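Long-range contacts in protein arginine N-methyltransferase SFM1 (Saccharomyces cerevisiae, PDB 5C74), which transfers a single methyl group from S-adenosyl-L-methionine to an arginine of ribosomal protein S3: residues A[1-6]-A[100-105]; A[5-10]-A[32-37]; A[21-26]-A[138-143]. All blocks are in the same frame, centred on the assembly; numbering follows the deposited sequence.

Interaction 1 of 3, residues A[1-6]-A[100-105]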
# COMPACT_ATOMS: atom_id res chain seq x y z
N MET A 1 10.44 -24.37 -7.45
CA MET A 1 9.14 -23.72 -7.68
C MET A 1 9.31 -22.22 -7.84
O MET A 1 10.15 -21.60 -7.20
CB MET A 1 8.18 -24.02 -6.51
CG MET A 1 6.77 -23.46 -6.68
SD MET A 1 5.71 -24.42 -7.78
CE MET A 1 4.83 -25.48 -6.65
N LYS A 2 8.50 -21.64 -8.71
CA LYS A 2 8.50 -20.19 -8.85
C LYS A 2 7.13 -19.68 -8.46
O LYS A 2 6.15 -20.42 -8.51
CB LYS A 2 8.86 -19.80 -10.27
CG LYS A 2 10.32 -20.13 -10.59
CD LYS A 2 10.61 -20.04 -12.07
CE LYS A 2 11.15 -21.36 -12.56
NZ LYS A 2 10.12 -22.43 -12.57
N TYR A 3 7.07 -18.41 -8.06
CA TYR A 3 5.87 -17.87 -7.43
C TYR A 3 5.36 -16.67 -8.20
O TYR A 3 6.13 -15.79 -8.57
CB TYR A 3 6.17 -17.48 -6.00
CG TYR A 3 6.58 -18.70 -5.22
CD1 TYR A 3 5.61 -19.54 -4.66
CD2 TYR A 3 7.91 -19.07 -5.11
CE1 TYR A 3 5.97 -20.69 -3.98
CE2 TYR A 3 8.29 -20.22 -4.43
CZ TYR A 3 7.30 -21.02 -3.87
OH TYR A 3 7.66 -22.17 -3.20
N ILE A 4 4.06 -16.64 -8.45
CA ILE A 4 3.45 -15.51 -9.14
C ILE A 4 2.41 -14.89 -8.21
O ILE A 4 1.54 -15.58 -7.70
CB ILE A 4 2.78 -15.94 -10.47
CG1 ILE A 4 3.82 -16.58 -11.40
CG2 ILE A 4 2.09 -14.75 -11.17
CD1 ILE A 4 3.21 -17.32 -12.60
N ILE A 5 2.51 -13.59 -7.97
CA ILE A 5 1.52 -12.92 -7.13
C ILE A 5 0.81 -11.88 -7.95
O ILE A 5 1.44 -10.98 -8.49
CB ILE A 5 2.17 -12.23 -5.89
CG1 ILE A 5 2.88 -13.25 -5.01
CG2 ILE A 5 1.11 -11.47 -5.09
CD1 ILE A 5 3.69 -12.62 -3.90
N GLU A 6 -0.51 -11.98 -8.06
CA GLU A 6 -1.25 -10.95 -8.76
C GLU A 6 -1.35 -9.75 -7.82
O GLU A 6 -1.90 -9.86 -6.73
CB GLU A 6 -2.64 -11.43 -9.16
CG GLU A 6 -2.65 -12.61 -10.13
CD GLU A 6 -4.00 -12.79 -10.79
OE1 GLU A 6 -5.02 -12.81 -10.06
OE2 GLU A 6 -4.04 -12.89 -12.05
N ASP A 100 5.36 -26.15 -11.79
CA ASP A 100 6.54 -25.29 -11.95
C ASP A 100 6.30 -23.91 -11.34
O ASP A 100 7.25 -23.25 -10.92
CB ASP A 100 6.88 -25.14 -13.43
CG ASP A 100 7.06 -26.48 -14.11
OD1 ASP A 100 7.75 -27.33 -13.53
OD2 ASP A 100 6.50 -26.69 -15.20
N TYR A 101 5.03 -23.51 -11.29
CA TYR A 101 4.62 -22.20 -10.77
C TYR A 101 3.50 -22.35 -9.76
O TYR A 101 2.68 -23.25 -9.87
CB TYR A 101 4.13 -21.29 -11.90
CG TYR A 101 5.25 -20.85 -12.81
CD1 TYR A 101 6.00 -19.72 -12.53
CD2 TYR A 101 5.56 -21.58 -13.96
CE1 TYR A 101 7.03 -19.30 -13.37
CE2 TYR A 101 6.60 -21.18 -14.81
CZ TYR A 101 7.32 -20.04 -14.50
OH TYR A 101 8.34 -19.64 -15.33
N PHE A 102 3.47 -21.43 -8.79
CA PHE A 102 2.45 -21.40 -7.75
C PHE A 102 1.90 -19.98 -7.76
O PHE A 102 2.66 -19.02 -7.65
CB PHE A 102 3.05 -21.74 -6.38
CG PHE A 102 2.02 -21.93 -5.30
CD1 PHE A 102 1.57 -20.85 -4.56
CD2 PHE A 102 1.51 -23.18 -5.02
CE1 PHE A 102 0.63 -21.02 -3.55
CE2 PHE A 102 0.56 -23.36 -4.01
CZ PHE A 102 0.13 -22.27 -3.28
N VAL A 103 0.59 -19.85 -7.92
CA VAL A 103 -0.03 -18.55 -8.17
C VAL A 103 -0.91 -18.09 -7.00
O VAL A 103 -1.72 -18.85 -6.49
CB VAL A 103 -0.89 -18.61 -9.43
CG1 VAL A 103 -1.61 -17.29 -9.66
CG2 VAL A 103 -0.03 -18.98 -10.65
N PHE A 104 -0.72 -16.84 -6.58
CA PHE A 104 -1.61 -16.20 -5.62
C PHE A 104 -2.53 -15.30 -6.40
O PHE A 104 -2.08 -14.30 -6.97
CB PHE A 104 -0.83 -15.38 -4.58
CG PHE A 104 -0.00 -16.22 -3.67
CD1 PHE A 104 1.24 -16.69 -4.08
CD2 PHE A 104 -0.47 -16.55 -2.40
CE1 PHE A 104 2.01 -17.48 -3.24
CE2 PHE A 104 0.29 -17.32 -1.55
CZ PHE A 104 1.53 -17.79 -1.97
N GLY A 105 -3.80 -15.68 -6.45
CA GLY A 105 -4.80 -14.92 -7.17
C GLY A 105 -5.00 -13.56 -6.53
O GLY A 105 -4.78 -13.38 -5.34
O HOH W 1 -2.56 -11.64 -4.71

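Interaction 2 of 3, residues A[5-10]-A[32-37]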
# COMPACT_ATOMS: atom_id res chain seq x y z
N ILE A 5 2.51 -13.59 -7.97
CA ILE A 5 1.52 -12.92 -7.13
C ILE A 5 0.81 -11.88 -7.95
O ILE A 5 1.44 -10.98 -8.49
CB ILE A 5 2.17 -12.23 -5.89
CG1 ILE A 5 2.88 -13.25 -5.01
CG2 ILE A 5 1.11 -11.47 -5.09
CD1 ILE A 5 3.69 -12.62 -3.90
N GLU A 6 -0.51 -11.98 -8.06
CA GLU A 6 -1.25 -10.95 -8.76
C GLU A 6 -1.35 -9.75 -7.82
O GLU A 6 -1.90 -9.86 -6.73
CB GLU A 6 -2.64 -11.43 -9.16
CG GLU A 6 -2.65 -12.61 -10.13
CD GLU A 6 -4.00 -12.79 -10.79
OE1 GLU A 6 -5.02 -12.81 -10.06
OE2 GLU A 6 -4.04 -12.89 -12.05
N HIS A 7 -0.84 -8.61 -8.26
CA HIS A 7 -0.86 -7.42 -7.42
C HIS A 7 -1.79 -6.44 -8.10
O HIS A 7 -1.34 -5.57 -8.81
CB HIS A 7 0.55 -6.83 -7.24
CG HIS A 7 0.61 -5.68 -6.27
ND1 HIS A 7 0.99 -5.83 -4.96
CD2 HIS A 7 0.33 -4.36 -6.43
CE1 HIS A 7 0.94 -4.66 -4.34
NE2 HIS A 7 0.55 -3.75 -5.22
N MET A 8 -3.09 -6.63 -7.90
CA MET A 8 -4.09 -5.93 -8.68
C MET A 8 -4.67 -4.75 -7.91
O MET A 8 -5.89 -4.62 -7.76
CB MET A 8 -5.22 -6.89 -9.09
CG MET A 8 -4.75 -8.09 -9.96
SD MET A 8 -6.05 -9.32 -10.31
CE MET A 8 -7.08 -8.43 -11.47
N GLU A 9 -3.79 -3.91 -7.41
CA GLU A 9 -4.22 -2.76 -6.64
C GLU A 9 -3.18 -1.69 -6.84
O GLU A 9 -2.02 -1.98 -7.13
CB GLU A 9 -4.38 -3.10 -5.15
CG GLU A 9 -3.06 -3.39 -4.45
CD GLU A 9 -3.23 -3.83 -3.00
OE1 GLU A 9 -2.36 -4.58 -2.51
OE2 GLU A 9 -4.22 -3.43 -2.35
N GLU A 10 -3.60 -0.45 -6.70
CA GLU A 10 -2.69 0.66 -6.79
C GLU A 10 -1.89 0.74 -5.49
O GLU A 10 -2.46 0.64 -4.41
CB GLU A 10 -3.46 1.96 -7.02
CG GLU A 10 -2.59 3.16 -7.22
CD GLU A 10 -1.71 3.02 -8.43
OE1 GLU A 10 -0.55 3.47 -8.36
OE2 GLU A 10 -2.19 2.48 -9.45
N LEU A 32 10.24 -14.95 -8.18
CA LEU A 32 8.99 -14.27 -7.83
C LEU A 32 8.62 -13.32 -8.97
O LEU A 32 9.46 -12.55 -9.44
CB LEU A 32 9.11 -13.47 -6.53
CG LEU A 32 7.92 -12.56 -6.19
CD1 LEU A 32 6.64 -13.37 -5.87
CD2 LEU A 32 8.26 -11.61 -5.04
N ILE A 33 7.37 -13.36 -9.42
CA ILE A 33 6.89 -12.36 -10.38
C ILE A 33 5.57 -11.76 -9.91
O ILE A 33 4.66 -12.50 -9.53
CB ILE A 33 6.68 -12.96 -11.80
CG1 ILE A 33 7.91 -13.75 -12.25
CG2 ILE A 33 6.35 -11.84 -12.80
CD1 ILE A 33 7.84 -15.24 -11.93
N LEU A 34 5.48 -10.43 -9.92
CA LEU A 34 4.20 -9.77 -9.66
C LEU A 34 3.53 -9.56 -11.00
O LEU A 34 4.16 -9.09 -11.93
CB LEU A 34 4.38 -8.41 -8.97
CG LEU A 34 5.07 -8.31 -7.62
CD1 LEU A 34 4.86 -6.88 -7.08
CD2 LEU A 34 4.53 -9.35 -6.64
N SER A 35 2.25 -9.91 -11.11
CA SER A 35 1.55 -9.78 -12.38
C SER A 35 0.25 -8.99 -12.21
O SER A 35 -0.22 -8.78 -11.10
CB SER A 35 1.25 -11.16 -12.97
OG SER A 35 0.33 -11.85 -12.14
N SER A 36 -0.32 -8.60 -13.35
CA SER A 36 -1.56 -7.83 -13.41
C SER A 36 -1.52 -6.55 -12.59
O SER A 36 -2.56 -6.12 -12.07
CB SER A 36 -2.76 -8.70 -12.99
OG SER A 36 -2.94 -9.77 -13.91
N LEU A 37 -0.36 -5.91 -12.51
CA LEU A 37 -0.29 -4.55 -11.94
C LEU A 37 -1.19 -3.62 -12.74
O LEU A 37 -1.41 -3.84 -13.94
CB LEU A 37 1.14 -4.02 -11.94
CG LEU A 37 1.83 -4.40 -10.62
CD1 LEU A 37 2.27 -5.87 -10.63
CD2 LEU A 37 3.00 -3.50 -10.30
O HOH W 2 -2.04 -12.45 -13.48

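Interaction 3 of 3, residues A[21-26]-A[138-143]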
# COMPACT_ATOMS: atom_id res chain seq x y z
N SER A 21 9.66 -8.11 0.38
CA SER A 21 11.10 -8.11 0.60
C SER A 21 11.54 -9.43 1.21
O SER A 21 12.57 -9.98 0.83
CB SER A 21 11.52 -6.97 1.53
OG SER A 21 11.23 -5.72 0.94
N GLN A 22 10.76 -9.93 2.17
CA GLN A 22 11.09 -11.20 2.82
C GLN A 22 11.03 -12.34 1.81
O GLN A 22 11.90 -13.22 1.80
CB GLN A 22 10.14 -11.46 4.00
CG GLN A 22 10.44 -12.75 4.76
CD GLN A 22 11.48 -12.56 5.84
OE1 GLN A 22 12.25 -11.59 5.84
NE2 GLN A 22 11.50 -13.49 6.80
N ILE A 23 10.01 -12.32 0.96
CA ILE A 23 9.88 -13.35 -0.09
C ILE A 23 11.09 -13.35 -1.03
O ILE A 23 11.68 -14.40 -1.31
CB ILE A 23 8.57 -13.16 -0.88
CG1 ILE A 23 7.37 -13.47 0.04
CG2 ILE A 23 8.54 -14.02 -2.14
CD1 ILE A 23 6.01 -12.94 -0.46
N LEU A 24 11.48 -12.16 -1.49
CA LEU A 24 12.64 -12.03 -2.36
C LEU A 24 13.92 -12.53 -1.70
O LEU A 24 14.74 -13.18 -2.34
CB LEU A 24 12.81 -10.57 -2.81
CG LEU A 24 11.74 -10.06 -3.78
CD1 LEU A 24 11.70 -8.52 -3.81
CD2 LEU A 24 12.01 -10.61 -5.18
N ARG A 25 14.09 -12.24 -0.41
CA ARG A 25 15.29 -12.70 0.28
C ARG A 25 15.27 -14.22 0.40
O ARG A 25 16.32 -14.86 0.36
CB ARG A 25 15.41 -12.05 1.67
CG ARG A 25 15.94 -10.61 1.61
CD ARG A 25 16.19 -10.01 2.99
NE ARG A 25 14.96 -9.96 3.77
CZ ARG A 25 14.24 -8.86 3.97
NH1 ARG A 25 14.63 -7.70 3.48
NH2 ARG A 25 13.13 -8.94 4.68
N GLU A 26 14.07 -14.79 0.55
CA GLU A 26 13.96 -16.24 0.70
C GLU A 26 14.12 -17.00 -0.62
O GLU A 26 14.95 -17.91 -0.71
CB GLU A 26 12.62 -16.63 1.33
CG GLU A 26 12.57 -18.13 1.64
CD GLU A 26 11.20 -18.61 2.12
OE1 GLU A 26 10.31 -17.78 2.38
OE2 GLU A 26 11.02 -19.83 2.24
N MET A 138 -3.02 -17.69 5.66
CA MET A 138 -1.63 -17.33 5.90
C MET A 138 -1.31 -16.01 5.22
O MET A 138 -1.91 -15.69 4.19
CB MET A 138 -0.68 -18.40 5.34
CG MET A 138 -0.89 -19.83 5.89
SD MET A 138 0.13 -21.04 4.95
CE MET A 138 0.22 -22.32 6.22
N THR A 139 -0.34 -15.27 5.75
CA THR A 139 0.24 -14.17 5.00
C THR A 139 0.94 -14.75 3.77
O THR A 139 1.30 -15.93 3.71
CB THR A 139 1.26 -13.33 5.82
OG1 THR A 139 2.41 -14.14 6.15
CG2 THR A 139 0.61 -12.78 7.11
N THR A 140 1.14 -13.90 2.77
CA THR A 140 1.72 -14.39 1.54
C THR A 140 3.13 -14.94 1.75
O THR A 140 3.48 -15.99 1.20
CB THR A 140 1.74 -13.30 0.49
OG1 THR A 140 0.42 -12.78 0.37
CG2 THR A 140 2.18 -13.89 -0.85
N ASP A 141 3.94 -14.25 2.54
CA ASP A 141 5.30 -14.75 2.78
C ASP A 141 5.30 -16.07 3.54
O ASP A 141 6.15 -16.93 3.30
CB ASP A 141 6.14 -13.72 3.53
CG ASP A 141 5.59 -13.42 4.90
OD1 ASP A 141 4.47 -12.87 4.96
OD2 ASP A 141 6.28 -13.73 5.89
N THR A 142 4.33 -16.26 4.44
CA THR A 142 4.20 -17.53 5.16
C THR A 142 3.78 -18.66 4.20
O THR A 142 4.30 -19.79 4.27
CB THR A 142 3.17 -17.44 6.30
OG1 THR A 142 3.66 -16.55 7.32
CG2 THR A 142 2.97 -18.82 6.92
N ALA A 143 2.85 -18.34 3.30
CA ALA A 143 2.36 -19.32 2.33
C ALA A 143 3.50 -19.78 1.43
O ALA A 143 3.61 -20.96 1.11
CB ALA A 143 1.23 -18.74 1.48
O HOH W 3 8.80 -15.87 2.74

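Interaction 1 of 3, residues A[1-6]-A[100-105]
Lys2 to Glu6 and Tyr101 to Phe104 pair as the two central strands of a parallel beta sheet. Five backbone hydrogen bonds zip them together, beginning with Lys2 N to Asp100 O (3.0 Å); the bond from Phe104 N to Ile4 O is nearly straight, 173° at the hydrogen. Side chains alternate. Lys2, Ile4, Tyr101 and Val103 share one face, where Lys2 NZ sits over the Tyr101 ring in a cation-pi contact, 4.4 Å from its centroid. The aliphatic part of the lysine also lies against the ring, Lys2 CB being 3.6 Å from Tyr101 CE1, while NZ forms a salt bridge with Glu73. Ile4 CD1 reaches Tyr101 CD1 at 3.7 Å. Strand-to-strand pairing of this kind builds the alpha/beta core of SPOUT methyltransferases, and beta-branched and aromatic residues suit its extended backbone. The other face carries Tyr3, Ile5, Phe102 and Phe104. Phe102 presents its CB to Tyr3 CD1 (3.8 Å); with CG trans to its backbone N (chi1 -171°), its ring leads off toward Cys81 and Leu83 of the next strand. The side chains of Ile5 and Phe104 run side by side, Ile5 CG1 3.9 Å from Phe104 CD1, and both touch helix 140-151.

Interaction 2 of 3, residues A[5-10]-A[32-37]
Leu32 has its CG anti to the backbone N (chi1 171°), which swings CD1 across to Ile5 CD1 at 3.6 Å; Leu34 instead holds CG beside its own N (chi1 -59°), and its CD2 branch lies 3.8 Å from Ile5 CB. Two leucine branches thus meet one isoleucine on the face turned to helix 14-27, where flexible aliphatic chains fit well beside the rigid beta-branched one. On the opposite face, Ser35 OG lies against the aliphatic part of Glu6, near its CG. Here a water bridges the strands: it donates to Glu6 OE2 and also hydrogen-bonds Ser35 OG (2.8 Å) and Ser36 OG (2.9 Å), so small hydroxyls serve a buried carboxylate. The other carboxylate oxygen, OE1, takes the N-H of Gly106 and a salt bridge from Arg116. Backbone bonds set the parallel register, Ile5 N to Ile33 O, Ser35 N to Ile5 O and His7 N to Ser35 O, the last at 2.9 Å. Past the strand, Leu37 CD1 touches His7 CB (3.9 Å). Hydrogen bonds to Tyr20 and Gly11 occupy both nitrogens of the His7 ring, fixing its rotation, and Phe12 stacks on it. Strand 2-6, helix 14-27 and strand 32-35 together form a beta-alpha-beta crossover, the repeating unit of parallel alpha/beta folds, here opening the SPOUT domain.

Interaction 3 of 3, residues A[21-26]-A[138-143]
Ile23 meets the first turn of helix 140-151 at Asp141 and Thr140 through apolar contacts. Its side chain, extended with CG1 beside the backbone N (chi1 -68°), crosses that of Asp141 at about a right angle, and CG1 comes to 3.7 Å from both CA and CB of Asp141. Further out, Ile23 CD1 approaches Thr140 CG2 at 4.0 Å, meeting the methyl branch of the threonine. An alkyl chain suits this place because it lies against backbone and CB carbons. Cutting Ile23 back to an alanine is likely to open a gap beside Asp141 CA and leave the methyl group of Thr140 without this neighbour.

Polar contact between the helices is indirect. Glu26, its chain stretched out, ends near a water that donates to Glu26 OE1 (2.5 Å) and to the backbone O of Asp141 (2.9 Å), so both protons of the water are used and the carboxylate is linked to the other helix.

Hydrogen bonds within each segment shape the flanking groups. Thr139 occupies the N-cap position and donates from OG1 to Asp141 OD1 at 2.7 Å, reaching the carboxylate from above its plane. The carboxylate of Asp141, in the first turn, is likely to be favoured by the helix dipole, which may offset the nearby like charge of Glu19. On the first helix, Arg25 NH2 donates to Gln22 OE1 (3.0 Å) along a straight line, 180° at the hydrogen, lying in the carbonyl plane of the amide and the plane of the guanidinium. Ser21 O lies over the centre of one face of that guanidinium, and the bond to Gln22 is what fixes its turn.

Helices 14-27 and 140-151 thereby touch on the same face of the parallel sheet, as neighbouring covering helices do in layered alpha/beta folds such as the SPOUT domain.

How the interactions relate
Interactions 1 and 2 lie side by side in one parallel sheet, centres about 10 Å apart: strand 2-6 is common to both, with 101-104 on one flank and 32-35 on the other. Interaction 3 sits above that sheet, its centre about 12 Å from that of interaction 1 and about 14 Å from that of interaction 2, and joins two covering helices. Ile5 ties all three together: its CD1 packs on Thr140 CG2 (3.6 Å) and on Leu32, while its CG1 lies against Phe104. Along the chain, strand 2-6, helix 14-27 and strand 32-35 come first, strand 101-104 follows, and helix 140-151 comes last, so segments more than a hundred residues apart in sequence are brought together in one compact core.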